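Local coordinates for protein similar to sp|P32453 Saccharomyces cerevisiae YNL315c ATP11 (Candida glabrata CBS 138, PDB 2P4F) that probably binds unfolded protein as a mitochondrial chaperone of the ATP11 family, whose yeast member assists assembly of the F1 part of ATP synthase, at residues A[97-102]-A[187-192]; A[103-108]-A[218-223]; A[272-277]-A[288-293]; A[276-279]-A[284-287]. All blocks are in the same frame, centred on the assembly; numbering follows the deposited sequence.

Contact 1 (A[97-102]-A[187-192]); sequences KPYKTL and QFAGPN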
loop_
_atom_site.group_PDB
_atom_site.type_symbol
_atom_site.label_atom_id
_atom_site.label_comp_id
_atom_site.label_asym_id
_atom_site.label_seq_id
_atom_site.Cartn_x
_atom_site.Cartn_y
_atom_site.Cartn_z
ATOM N N LYS A 97 5.798 20.682 -4.817
ATOM C CA LYS A 97 4.933 19.597 -5.224
ATOM C C LYS A 97 3.637 19.594 -4.444
ATOM O O LYS A 97 3.622 20.008 -3.272
ATOM C CB LYS A 97 5.664 18.264 -4.994
ATOM C CG LYS A 97 6.897 18.060 -5.861
ATOM C CD LYS A 97 6.593 18.517 -7.279
ATOM C CE LYS A 97 5.682 17.551 -8.011
ATOM N NZ LYS A 97 6.024 17.332 -9.457
ATOM N N PRO A 98 2.538 19.134 -5.020
ATOM C CA PRO A 98 1.254 19.084 -4.286
ATOM C C PRO A 98 1.178 17.916 -3.327
ATOM O O PRO A 98 0.202 17.824 -2.563
ATOM C CB PRO A 98 0.179 18.907 -5.367
ATOM C CG PRO A 98 0.968 18.312 -6.501
ATOM C CD PRO A 98 2.387 18.795 -6.424
ATOM N N TYR A 99 2.154 17.010 -3.358
ATOM C CA TYR A 99 2.198 15.913 -2.405
ATOM C C TYR A 99 3.439 16.110 -1.539
ATOM O O TYR A 99 4.418 16.736 -1.992
ATOM C CB TYR A 99 2.262 14.542 -3.091
ATOM C CG TYR A 99 3.410 14.473 -4.078
ATOM C CD1 TYR A 99 4.653 13.972 -3.713
ATOM C CD2 TYR A 99 3.234 14.931 -5.384
ATOM C CE1 TYR A 99 5.718 13.900 -4.576
ATOM C CE2 TYR A 99 4.298 14.855 -6.253
ATOM C CZ TYR A 99 5.527 14.347 -5.868
ATOM O OH TYR A 99 6.586 14.284 -6.750
ATOM N N LYS A 100 3.358 15.569 -0.340
ATOM C CA LYS A 100 4.491 15.677 0.566
ATOM C C LYS A 100 5.503 14.592 0.254
ATOM O O LYS A 100 5.126 13.446 -0.017
ATOM C CB LYS A 100 4.066 15.603 2.039
ATOM C CG LYS A 100 3.246 16.860 2.319
ATOM C CD LYS A 100 3.156 17.139 3.788
ATOM C CE LYS A 100 2.093 18.203 3.999
ATOM N NZ LYS A 100 1.339 17.899 5.237
ATOM N N THR A 101 6.758 14.949 0.249
ATOM C CA THR A 101 7.818 13.974 0.108
ATOM C C THR A 101 8.543 13.738 1.426
ATOM O O THR A 101 8.183 14.398 2.423
ATOM C CB THR A 101 8.852 14.408 -0.962
ATOM O OG1 THR A 101 9.592 15.529 -0.473
ATOM C CG2 THR A 101 8.154 14.793 -2.253
ATOM N N LEU A 102 9.506 12.817 1.409
ATOM C CA LEU A 102 10.147 12.496 2.680
ATOM C C LEU A 102 10.732 13.738 3.334
ATOM O O LEU A 102 10.618 13.866 4.577
ATOM C CB LEU A 102 11.211 11.411 2.456
ATOM C CG LEU A 102 11.907 10.964 3.755
ATOM C CD1 LEU A 102 10.904 10.477 4.828
ATOM C CD2 LEU A 102 12.883 9.855 3.441
ATOM N N GLN A 187 -0.685 5.027 -7.172
ATOM C CA GLN A 187 -0.452 6.296 -7.852
ATOM C C GLN A 187 1.023 6.661 -7.716
ATOM O O GLN A 187 1.596 6.648 -6.590
ATOM C CB GLN A 187 -1.344 7.398 -7.264
ATOM C CG GLN A 187 -2.790 7.068 -7.582
ATOM C CD GLN A 187 -3.615 8.317 -7.716
ATOM O OE1 GLN A 187 -3.417 9.262 -6.936
ATOM N NE2 GLN A 187 -4.496 8.265 -8.702
ATOM N N PHE A 188 1.649 6.978 -8.828
ATOM C CA PHE A 188 3.092 7.266 -8.858
ATOM C C PHE A 188 3.206 8.775 -8.841
ATOM O O PHE A 188 3.024 9.422 -9.864
ATOM C CB PHE A 188 3.710 6.557 -10.085
ATOM C CG PHE A 188 3.440 5.061 -9.887
ATOM C CD1 PHE A 188 4.279 4.292 -9.100
ATOM C CD2 PHE A 188 2.333 4.456 -10.439
ATOM C CE1 PHE A 188 4.038 2.948 -8.836
ATOM C CE2 PHE A 188 2.054 3.120 -10.193
ATOM C CZ PHE A 188 2.895 2.388 -9.377
ATOM N N ALA A 189 3.452 9.349 -7.677
ATOM C CA ALA A 189 3.402 10.787 -7.504
ATOM C C ALA A 189 4.694 11.378 -8.031
ATOM O O ALA A 189 4.734 12.421 -8.701
ATOM C CB ALA A 189 3.238 11.093 -6.013
ATOM N N GLY A 190 5.784 10.714 -7.747
ATOM C CA GLY A 190 7.052 11.207 -8.266
ATOM C C GLY A 190 8.106 10.111 -8.190
ATOM O O GLY A 190 7.825 9.000 -7.733
ATOM N N PRO A 191 9.333 10.370 -8.618
ATOM C CA PRO A 191 10.299 9.280 -8.692
ATOM C C PRO A 191 10.601 8.689 -7.326
ATOM O O PRO A 191 11.021 7.503 -7.270
ATOM C CB PRO A 191 11.573 9.934 -9.253
ATOM C CG PRO A 191 11.372 11.395 -9.166
ATOM C CD PRO A 191 9.889 11.654 -9.098
ATOM N N ASN A 192 10.407 9.465 -6.256
ATOM C CA ASN A 192 10.722 8.884 -4.941
ATOM C C ASN A 192 9.504 8.677 -4.051
ATOM O O ASN A 192 9.613 8.407 -2.843
ATOM C CB ASN A 192 11.679 9.823 -4.180
ATOM C CG ASN A 192 13.041 9.778 -4.852
ATOM O OD1 ASN A 192 13.632 8.693 -4.923
ATOM N ND2 ASN A 192 13.516 10.913 -5.349
HETATM O O HOH W 1 6.460 14.432 -9.271
HETATM O O HOH W 2 9.226 10.933 -0.863
#
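Tyr99 lies flat against Ala189, and its side chain carries nearly the whole contact between the loop 97-102 and the end of strand 179-190. From CB the chain turns so that CG stands between the backbone N and the carbonyl carbon (chi1 54°), which brings the ring over the strand. There the methyl of Ala189 sits squarely above the ring: its CB is 3.7 Å from the ring centroid of Tyr99 and only 3° off the normal, a centred CH-pi contact. CG, CD1 and CD2 are therefore about equally far from this one carbon, and CB of Lys97 covers the opposite face toward the rim. Further out, CE2 and CZ pass the carbonyl of Ala189, with Tyr99 CE2 3.5 Å from Ala189 O. The tip, OH, comes to 3.5 Å from Gly190 CA. A water in the ring plane joins the polar ends, at a short 2.5 Å from Tyr99 OH. It donates to Ala189 O at 2.7 Å and accepts from Lys97 NZ. A second water accepts from Leu102 N and donates to Asn192 O. Ala189 and Gly190 both face Thr193, forming a classic beta bulge where the strand nears its turn. The tyrosine also touches Thr193 on strand 193-200, and the loop thus lies across the ends of two adjacent antiparallel strands before entering helix 102-105.

Contact 2 (A[103-108]-A[218-223]); sequences DDYLKL and QFHLDL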
loop_
_atom_site.group_PDB
_atom_site.type_symbol
_atom_site.label_atom_id
_atom_site.label_comp_id
_atom_site.label_asym_id
_atom_site.label_seq_id
_atom_site.Cartn_x
_atom_site.Cartn_y
_atom_site.Cartn_z
ATOM N N ASP A 103 11.325 14.619 2.500
ATOM C CA ASP A 103 11.972 15.821 3.081
ATOM C C ASP A 103 11.011 16.712 3.855
ATOM O O ASP A 103 11.394 17.496 4.740
ATOM C CB ASP A 103 12.610 16.603 1.941
ATOM C CG ASP A 103 13.571 17.682 2.412
ATOM O OD1 ASP A 103 14.590 17.401 3.079
ATOM O OD2 ASP A 103 13.276 18.847 2.061
ATOM N N ASP A 104 9.711 16.668 3.514
ATOM C CA ASP A 104 8.713 17.428 4.261
ATOM C C ASP A 104 8.453 16.873 5.654
ATOM O O ASP A 104 7.880 17.547 6.512
ATOM C CB ASP A 104 7.395 17.422 3.472
ATOM C CG ASP A 104 7.521 18.160 2.145
ATOM O OD1 ASP A 104 8.082 19.297 2.158
ATOM O OD2 ASP A 104 7.082 17.637 1.093
ATOM N N TYR A 105 8.850 15.634 5.925
ATOM C CA TYR A 105 8.648 15.028 7.228
ATOM C C TYR A 105 9.951 14.923 8.013
ATOM O O TYR A 105 9.961 15.177 9.222
ATOM C CB TYR A 105 8.095 13.610 7.054
ATOM C CG TYR A 105 6.787 13.509 6.300
ATOM C CD1 TYR A 105 5.661 14.206 6.708
ATOM C CD2 TYR A 105 6.669 12.658 5.209
ATOM C CE1 TYR A 105 4.433 14.112 6.026
ATOM C CE2 TYR A 105 5.468 12.545 4.523
ATOM C CZ TYR A 105 4.368 13.255 4.916
ATOM O OH TYR A 105 3.163 13.130 4.240
ATOM N N LEU A 106 11.025 14.523 7.329
ATOM C CA LEU A 106 12.358 14.396 7.935
ATOM C C LEU A 106 13.348 15.044 6.959
ATOM O O LEU A 106 13.399 14.539 5.812
ATOM C CB LEU A 106 12.850 12.971 8.168
ATOM C CG LEU A 106 12.021 12.057 9.047
ATOM C CD1 LEU A 106 12.593 10.638 9.024
ATOM C CD2 LEU A 106 11.962 12.591 10.474
ATOM N N LYS A 107 14.089 16.049 7.321
ATOM C CA LYS A 107 14.953 16.718 6.352
ATOM C C LYS A 107 16.082 15.797 5.920
ATOM O O LYS A 107 16.901 15.278 6.700
ATOM C CB LYS A 107 15.547 18.000 6.939
ATOM C CG LYS A 107 14.487 19.078 7.206
ATOM C CD LYS A 107 13.749 19.472 5.940
ATOM C CE LYS A 107 12.464 20.228 6.166
ATOM N NZ LYS A 107 11.211 19.435 6.303
ATOM N N LEU A 108 16.138 15.600 4.612
ATOM C CA LEU A 108 17.124 14.635 4.123
ATOM C C LEU A 108 18.542 15.065 4.445
ATOM O O LEU A 108 19.369 14.204 4.746
ATOM C CB LEU A 108 17.045 14.429 2.609
ATOM C CG LEU A 108 15.656 14.045 2.099
ATOM C CD1 LEU A 108 15.653 13.895 0.589
ATOM C CD2 LEU A 108 15.242 12.762 2.801
ATOM N N GLN A 218 1.699 6.318 1.866
ATOM C CA GLN A 218 2.817 6.813 1.097
ATOM C C GLN A 218 4.019 5.885 1.340
ATOM O O GLN A 218 4.254 5.507 2.512
ATOM C CB GLN A 218 3.267 8.226 1.500
ATOM C CG GLN A 218 2.190 9.320 1.321
ATOM C CD GLN A 218 2.902 10.668 1.453
ATOM O OE1 GLN A 218 3.273 10.995 2.620
ATOM N NE2 GLN A 218 3.131 11.392 0.350
ATOM N N PHE A 219 4.722 5.584 0.227
ATOM C CA PHE A 219 6.015 4.910 0.306
ATOM C C PHE A 219 7.058 5.866 -0.207
ATOM O O PHE A 219 6.939 6.329 -1.337
ATOM C CB PHE A 219 5.995 3.638 -0.538
ATOM C CG PHE A 219 5.048 2.583 -0.024
ATOM C CD1 PHE A 219 5.445 1.614 0.894
ATOM C CD2 PHE A 219 3.734 2.549 -0.494
ATOM C CE1 PHE A 219 4.595 0.610 1.381
ATOM C CE2 PHE A 219 2.866 1.574 -0.018
ATOM C CZ PHE A 219 3.299 0.599 0.880
ATOM N N HIS A 220 8.045 6.156 0.640
ATOM C CA HIS A 220 9.094 7.103 0.266
ATOM C C HIS A 220 10.343 6.354 -0.109
ATOM O O HIS A 220 10.814 5.561 0.710
ATOM C CB HIS A 220 9.411 8.016 1.469
ATOM C CG HIS A 220 8.166 8.771 1.836
ATOM N ND1 HIS A 220 7.717 9.856 1.119
ATOM C CD2 HIS A 220 7.296 8.537 2.864
ATOM C CE1 HIS A 220 6.603 10.283 1.688
ATOM N NE2 HIS A 220 6.302 9.494 2.756
ATOM N N LEU A 221 10.884 6.569 -1.282
ATOM C CA LEU A 221 12.015 5.800 -1.805
ATOM C C LEU A 221 13.330 6.555 -1.769
ATOM O O LEU A 221 14.336 6.114 -2.302
ATOM C CB LEU A 221 11.716 5.430 -3.287
ATOM C CG LEU A 221 10.352 4.782 -3.549
ATOM C CD1 LEU A 221 10.334 4.379 -5.023
ATOM C CD2 LEU A 221 10.056 3.631 -2.614
ATOM N N ASP A 222 13.360 7.739 -1.150
ATOM C CA ASP A 222 14.483 8.646 -1.139
ATOM C C ASP A 222 15.736 7.977 -0.569
ATOM O O ASP A 222 16.853 8.411 -0.952
ATOM C CB ASP A 222 14.141 9.892 -0.304
ATOM C CG ASP A 222 12.828 10.524 -0.745
ATOM O OD1 ASP A 222 12.904 11.728 -1.174
ATOM O OD2 ASP A 222 11.716 9.926 -0.631
ATOM N N LEU A 223 15.590 7.020 0.348
ATOM C CA LEU A 223 16.759 6.372 0.950
ATOM C C LEU A 223 16.981 4.990 0.381
ATOM O O LEU A 223 17.763 4.150 0.904
ATOM C CB LEU A 223 16.519 6.247 2.476
ATOM C CG LEU A 223 16.196 7.586 3.128
ATOM C CD1 LEU A 223 16.057 7.394 4.652
ATOM C CD2 LEU A 223 17.231 8.614 2.743
HETATM O O HOH W 3 12.112 14.174 -0.240
#
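Tyr105 meets Gln218 and His220, and Leu108 meets Asp222, where segment 103-108 lies against the end of strand 215-220 and the loop after it. At the start of the segment, a water accepts from Asp103 N at 2.9 Å and donates to Asp222 OD1 at 2.7 Å. The Asp103 carboxylate turns back along its own segment: OD1 takes the backbone N-H of Leu108 at 2.8 Å and ties the chain between the short helix and the start of helix 108-111. Tyr105 then reaches across to the strand. With CG beside the backbone N (chi1 -59°), its hydroxyl donates to Gln218 OE1 at 2.7 Å. Ring and amide planes stand 88° apart, and the hydroxyl is tilted 29° from the carbonyl plane of the glutamine. The edge of the same ring runs past the imidazole, Tyr105 CE2 lying 3.6 Å from His220 NE2. This nitrogen is bonded to Asn233 OD1, and Gln218 OE1 receives a second bond from Asn233 ND2, so Asn233 of strand 229-236 holds both the glutamine oxygen and the imidazole nitrogen that lie beside the tyrosine. Leu108 closes the segment, its CD1 brushing Asp222 OD1 at 3.9 Å with the two side chains roughly perpendicular. Leu102 packs on His220, Asp222 and Leu223 alongside this contact. Tyr105 also touches Lys126 of helix 116-126, Trp127 edge-to-face just beyond it, and Asn233 on strand 229-236.

Contact 3 (A[272-277]-A[288-293]); sequences IQLLED and NKLIQL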
loop_
_atom_site.group_PDB
_atom_site.type_symbol
_atom_site.label_atom_id
_atom_site.label_comp_id
_atom_site.label_asym_id
_atom_site.label_seq_id
_atom_site.Cartn_x
_atom_site.Cartn_y
_atom_site.Cartn_z
ATOM N N ILE A 272 -1.063 -13.623 -8.113
ATOM C CA ILE A 272 -0.482 -12.697 -9.081
ATOM C C ILE A 272 -1.253 -12.795 -10.389
ATOM O O ILE A 272 -1.525 -11.789 -11.045
ATOM C CB ILE A 272 1.007 -12.999 -9.259
ATOM C CG1 ILE A 272 1.784 -12.585 -8.005
ATOM C CG2 ILE A 272 1.537 -12.354 -10.534
ATOM C CD1 ILE A 272 3.145 -13.204 -7.859
ATOM N N GLN A 273 -1.632 -14.006 -10.795
ATOM C CA GLN A 273 -2.349 -14.156 -12.071
ATOM C C GLN A 273 -3.703 -13.447 -12.007
ATOM O O GLN A 273 -4.179 -12.862 -12.988
ATOM C CB GLN A 273 -2.562 -15.659 -12.377
ATOM C CG GLN A 273 -3.223 -15.868 -13.752
ATOM C CD GLN A 273 -2.284 -15.475 -14.880
ATOM O OE1 GLN A 273 -1.140 -15.929 -14.952
ATOM N NE2 GLN A 273 -2.726 -14.604 -15.794
ATOM N N LEU A 274 -4.351 -13.500 -10.818
ATOM C CA LEU A 274 -5.627 -12.805 -10.722
ATOM C C LEU A 274 -5.464 -11.294 -10.831
ATOM O O LEU A 274 -6.300 -10.566 -11.425
ATOM C CB LEU A 274 -6.276 -13.110 -9.365
ATOM C CG LEU A 274 -7.729 -12.723 -9.206
ATOM C CD1 LEU A 274 -8.647 -13.534 -10.130
ATOM C CD2 LEU A 274 -8.154 -12.847 -7.732
ATOM N N LEU A 275 -4.416 -10.779 -10.200
ATOM C CA LEU A 275 -4.083 -9.344 -10.299
ATOM C C LEU A 275 -3.876 -8.962 -11.765
ATOM O O LEU A 275 -4.396 -7.921 -12.288
ATOM C CB LEU A 275 -2.816 -9.043 -9.475
ATOM C CG LEU A 275 -2.253 -7.630 -9.662
ATOM C CD1 LEU A 275 -3.222 -6.605 -9.096
ATOM C CD2 LEU A 275 -0.888 -7.567 -8.978
ATOM N N GLU A 276 -3.092 -9.780 -12.465
ATOM C CA GLU A 276 -2.828 -9.444 -13.880
ATOM C C GLU A 276 -4.091 -9.545 -14.710
ATOM O O GLU A 276 -4.396 -8.692 -15.545
ATOM C CB GLU A 276 -1.716 -10.364 -14.435
ATOM C CG GLU A 276 -0.364 -10.057 -13.743
ATOM C CD GLU A 276 0.728 -10.992 -14.180
ATOM O OE1 GLU A 276 0.444 -12.114 -14.688
ATOM O OE2 GLU A 276 1.922 -10.599 -14.031
ATOM N N ASP A 277 -4.887 -10.588 -14.468
ATOM C CA ASP A 277 -6.126 -10.725 -15.237
ATOM C C ASP A 277 -7.074 -9.570 -15.021
ATOM O O ASP A 277 -7.738 -9.092 -15.969
ATOM C CB ASP A 277 -6.825 -12.033 -14.827
ATOM C CG ASP A 277 -6.161 -13.249 -15.431
ATOM O OD1 ASP A 277 -5.344 -13.146 -16.366
ATOM O OD2 ASP A 277 -6.468 -14.360 -14.922
ATOM N N ASN A 288 -15.457 -14.265 -7.269
ATOM C CA ASN A 288 -15.452 -15.387 -6.327
ATOM C C ASN A 288 -14.057 -15.890 -6.061
ATOM O O ASN A 288 -13.753 -16.148 -4.881
ATOM C CB ASN A 288 -16.388 -16.472 -6.886
ATOM C CG ASN A 288 -17.748 -15.745 -6.925
ATOM O OD1 ASN A 288 -18.392 -15.812 -5.876
ATOM N ND2 ASN A 288 -18.079 -15.093 -8.053
ATOM N N LYS A 289 -13.228 -15.999 -7.094
ATOM C CA LYS A 289 -11.865 -16.492 -6.817
ATOM C C LYS A 289 -11.083 -15.457 -6.032
ATOM O O LYS A 289 -10.297 -15.758 -5.131
ATOM C CB LYS A 289 -11.167 -16.781 -8.123
ATOM C CG LYS A 289 -9.715 -17.202 -8.014
ATOM C CD LYS A 289 -9.593 -18.658 -7.606
ATOM C CE LYS A 289 -8.140 -19.096 -7.482
ATOM N NZ LYS A 289 -7.452 -19.241 -8.803
ATOM N N LEU A 290 -11.298 -14.188 -6.362
ATOM C CA LEU A 290 -10.677 -13.094 -5.600
ATOM C C LEU A 290 -10.947 -13.218 -4.113
ATOM O O LEU A 290 -10.109 -13.147 -3.215
ATOM C CB LEU A 290 -11.227 -11.713 -6.023
ATOM C CG LEU A 290 -10.839 -10.563 -5.042
ATOM C CD1 LEU A 290 -9.340 -10.337 -5.159
ATOM C CD2 LEU A 290 -11.677 -9.342 -5.324
ATOM N N ILE A 291 -12.220 -13.421 -3.812
ATOM C CA ILE A 291 -12.622 -13.523 -2.397
ATOM C C ILE A 291 -12.032 -14.766 -1.759
ATOM O O ILE A 291 -11.527 -14.744 -0.626
ATOM C CB ILE A 291 -14.157 -13.510 -2.276
ATOM C CG1 ILE A 291 -14.701 -12.131 -2.647
ATOM C CG2 ILE A 291 -14.522 -13.961 -0.877
ATOM C CD1 ILE A 291 -16.202 -12.014 -2.794
ATOM N N GLN A 292 -12.016 -15.873 -2.482
ATOM C CA GLN A 292 -11.377 -17.078 -1.916
ATOM C C GLN A 292 -9.894 -16.879 -1.651
ATOM O O GLN A 292 -9.338 -17.282 -0.624
ATOM C CB GLN A 292 -11.598 -18.223 -2.905
ATOM C CG GLN A 292 -10.932 -19.543 -2.553
ATOM C CD GLN A 292 -9.637 -19.788 -3.317
ATOM O OE1 GLN A 292 -9.096 -20.890 -3.405
ATOM N NE2 GLN A 292 -9.115 -18.711 -3.893
ATOM N N LEU A 293 -9.195 -16.253 -2.612
ATOM C CA LEU A 293 -7.765 -16.115 -2.485
ATOM C C LEU A 293 -7.426 -15.040 -1.453
ATOM O O LEU A 293 -6.392 -15.116 -0.806
ATOM C CB LEU A 293 -7.092 -15.737 -3.809
ATOM C CG LEU A 293 -7.042 -16.803 -4.899
ATOM C CD1 LEU A 293 -6.617 -16.182 -6.229
ATOM C CD2 LEU A 293 -6.061 -17.916 -4.587
#
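Leu274 points one methyl, CD2, straight at the backbone of Leu290, and this single branch makes the closest approaches between the helices. The distance from Leu274 CD2 to Leu290 CA is 3.3 Å, tighter than usual van der Waals contact, so the leucine is pressed hard against the helix surface. The same methyl lies 3.7 Å from Leu290 CB and 3.8 Å from Leu290 CD1. It also reaches Leu293 CD1 at 4.0 Å, one turn further along. Leu274 CG extends away from its own backbone N (chi1 -167°), which carries the branch out toward the second helix. Leu290 takes a similar first torsion, but its side chain runs along the flank of the contact toward Phe157 and Val158 of strand 156-162; Leu293 instead bends in from the next turn, its CG beside the backbone N. Helices 266-280 and 287-295 form a helical hairpin: the short segments run in broadly opposed directions at 144°, with their axes 10.8 Å apart at closest approach, and strand 156-162 lies along one side. On the Lys289 side the packing is lighter, the aliphatic CG of Lys289 standing 4.4 Å from Leu274 CD1. The ammonium end of Lys289 continues to Glu270, where it forms a salt bridge back to the first helix, and Arg271 binds the carbonyl of Leu293. Along helix 266-280, away from the leucine cluster, Gln273 NE2 donates to Asp277 OD1 at 3.1 Å. The oxygen is approached from above the carboxylate plane, 46° out of it, while the acceptor lies almost within the glutamine amide plane.

Contact 4 (A[276-279]-A[284-287]); sequences EDFN and NFDI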
loop_
_atom_site.group_PDB
_atom_site.type_symbol
_atom_site.label_atom_id
_atom_site.label_comp_id
_atom_site.label_asym_id
_atom_site.label_seq_id
_atom_site.Cartn_x
_atom_site.Cartn_y
_atom_site.Cartn_z
ATOM N N GLU A 276 -3.092 -9.780 -12.465
ATOM C CA GLU A 276 -2.828 -9.444 -13.880
ATOM C C GLU A 276 -4.091 -9.545 -14.710
ATOM O O GLU A 276 -4.396 -8.692 -15.545
ATOM C CB GLU A 276 -1.716 -10.364 -14.435
ATOM C CG GLU A 276 -0.364 -10.057 -13.743
ATOM C CD GLU A 276 0.728 -10.992 -14.180
ATOM O OE1 GLU A 276 0.444 -12.114 -14.688
ATOM O OE2 GLU A 276 1.922 -10.599 -14.031
ATOM N N ASP A 277 -4.887 -10.588 -14.468
ATOM C CA ASP A 277 -6.126 -10.725 -15.237
ATOM C C ASP A 277 -7.074 -9.570 -15.021
ATOM O O ASP A 277 -7.738 -9.092 -15.969
ATOM C CB ASP A 277 -6.825 -12.033 -14.827
ATOM C CG ASP A 277 -6.161 -13.249 -15.431
ATOM O OD1 ASP A 277 -5.344 -13.146 -16.366
ATOM O OD2 ASP A 277 -6.468 -14.360 -14.922
ATOM N N PHE A 278 -7.162 -9.081 -13.774
ATOM C CA PHE A 278 -8.003 -7.906 -13.523
ATOM C C PHE A 278 -7.493 -6.727 -14.363
ATOM O O PHE A 278 -8.275 -6.050 -15.046
ATOM C CB PHE A 278 -7.959 -7.569 -12.023
ATOM C CG PHE A 278 -8.829 -6.355 -11.700
ATOM C CD1 PHE A 278 -10.196 -6.497 -11.466
ATOM C CD2 PHE A 278 -8.239 -5.090 -11.619
ATOM C CE1 PHE A 278 -10.940 -5.374 -11.182
ATOM C CE2 PHE A 278 -8.985 -3.960 -11.346
ATOM C CZ PHE A 278 -10.329 -4.121 -11.102
ATOM N N ASN A 279 -6.183 -6.452 -14.281
ATOM C CA ASN A 279 -5.661 -5.245 -14.928
ATOM C C ASN A 279 -5.658 -5.311 -16.446
ATOM O O ASN A 279 -5.654 -4.275 -17.111
ATOM C CB ASN A 279 -4.236 -4.964 -14.395
ATOM C CG ASN A 279 -4.386 -4.233 -13.069
ATOM O OD1 ASN A 279 -4.444 -2.971 -13.003
ATOM N ND2 ASN A 279 -4.420 -5.001 -11.978
ATOM N N ASN A 284 -10.933 -14.153 -17.434
ATOM C CA ASN A 284 -10.597 -15.128 -16.411
ATOM C C ASN A 284 -10.643 -14.498 -15.030
ATOM O O ASN A 284 -10.597 -15.238 -14.044
ATOM C CB ASN A 284 -9.204 -15.693 -16.672
ATOM C CG ASN A 284 -9.143 -16.610 -17.880
ATOM O OD1 ASN A 284 -8.107 -16.705 -18.565
ATOM N ND2 ASN A 284 -10.244 -17.305 -18.163
ATOM N N PHE A 285 -10.719 -13.157 -14.974
ATOM C CA PHE A 285 -10.929 -12.566 -13.656
ATOM C C PHE A 285 -12.290 -12.961 -13.090
ATOM O O PHE A 285 -13.324 -12.870 -13.758
ATOM C CB PHE A 285 -10.827 -11.024 -13.689
ATOM C CG PHE A 285 -11.131 -10.437 -12.320
ATOM C CD1 PHE A 285 -10.129 -10.465 -11.360
ATOM C CD2 PHE A 285 -12.320 -9.874 -11.961
ATOM C CE1 PHE A 285 -10.340 -9.952 -10.100
ATOM C CE2 PHE A 285 -12.580 -9.377 -10.692
ATOM C CZ PHE A 285 -11.567 -9.425 -9.727
ATOM N N ASP A 286 -12.312 -13.372 -11.825
ATOM C CA ASP A 286 -13.537 -13.838 -11.174
ATOM C C ASP A 286 -13.654 -13.340 -9.741
ATOM O O ASP A 286 -12.697 -13.549 -8.954
ATOM C CB ASP A 286 -13.526 -15.382 -11.189
ATOM C CG ASP A 286 -14.744 -15.962 -10.507
ATOM O OD1 ASP A 286 -15.661 -16.447 -11.207
ATOM O OD2 ASP A 286 -14.770 -15.971 -9.270
ATOM N N ILE A 287 -14.740 -12.673 -9.361
ATOM C CA ILE A 287 -14.821 -12.119 -8.006
ATOM C C ILE A 287 -14.803 -13.156 -6.901
ATOM O O ILE A 287 -14.281 -12.989 -5.808
ATOM C CB ILE A 287 -16.135 -11.340 -7.844
ATOM C CG1 ILE A 287 -15.947 -9.944 -8.427
ATOM C CG2 ILE A 287 -16.568 -11.260 -6.396
ATOM C CD1 ILE A 287 -15.072 -9.093 -7.499
HETATM O O HOH W 4 -6.066 -16.766 -15.932
HETATM O O HOH W 5 -5.953 -14.544 -18.563
#
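Phe278 drives the edge of its ring onto the face of Phe285, and this aromatic pair is the tight half of the contact. Phe278 CD1 stands over the centre of the Phe285 ring, 3.7 Å from CZ of Phe285 and about as far from its CE1. The centroids are 5.0 Å apart and the planes 69° apart, an edge-to-face pair. With CG opposite the backbone N in both phenylalanines, the side chains lie alongside each other, pointing the same way. Phe278 CB supports the near part of the other ring, at 3.7 Å from Phe285 CD1. Phe278 also rests on Leu156 and Val158 of strand 156-162, and Leu274 of the same helix packs against Phe285. The turn between helices 266-280 and 287-295 is thereby folded back onto the last turns of the first helix. Asp286 occupies the N-cap position of the second helix, its OD2 accepting the backbone N-H of Lys289.

The solvent side is looser and held through water. Asp277 OD2 touches only carbon of Asn284 directly, with CB at 3.5 Å, and the carboxylate and amide planes lie 56° apart. Two waters link the two polar ends. One lies 2.7 Å from Asp277 OD1 and also reaches Asn284 OD1; the other lies 2.6 Å from Asp277 OD2 and has a weak, longer contact with the same amide oxygen. Asp277 OD1 also keeps its bond from Gln273 along the helix.

How the contacts relate
Contacts 1 and 2 lie together, their centres 9 Å apart, and fasten residues 97-108 to strands of the antiparallel sheet; Lys100 O and Gln218 NE2, and Asn192 O and Leu221 N, probably bond between them. Contacts 3 and 4 share helix 266-280 and form successive levels of one helical hairpin, joined where Leu274 packs on Phe285. The two groups stand about 29 to 34 Å apart between centres. Contact 3 is buried and purely apolar where its helices meet, whereas contacts 1 and 4 are surface contacts pairing an aromatic ring with water bridges. Contact 2, partly buried, is the one with a direct side-chain hydrogen bond between its segments.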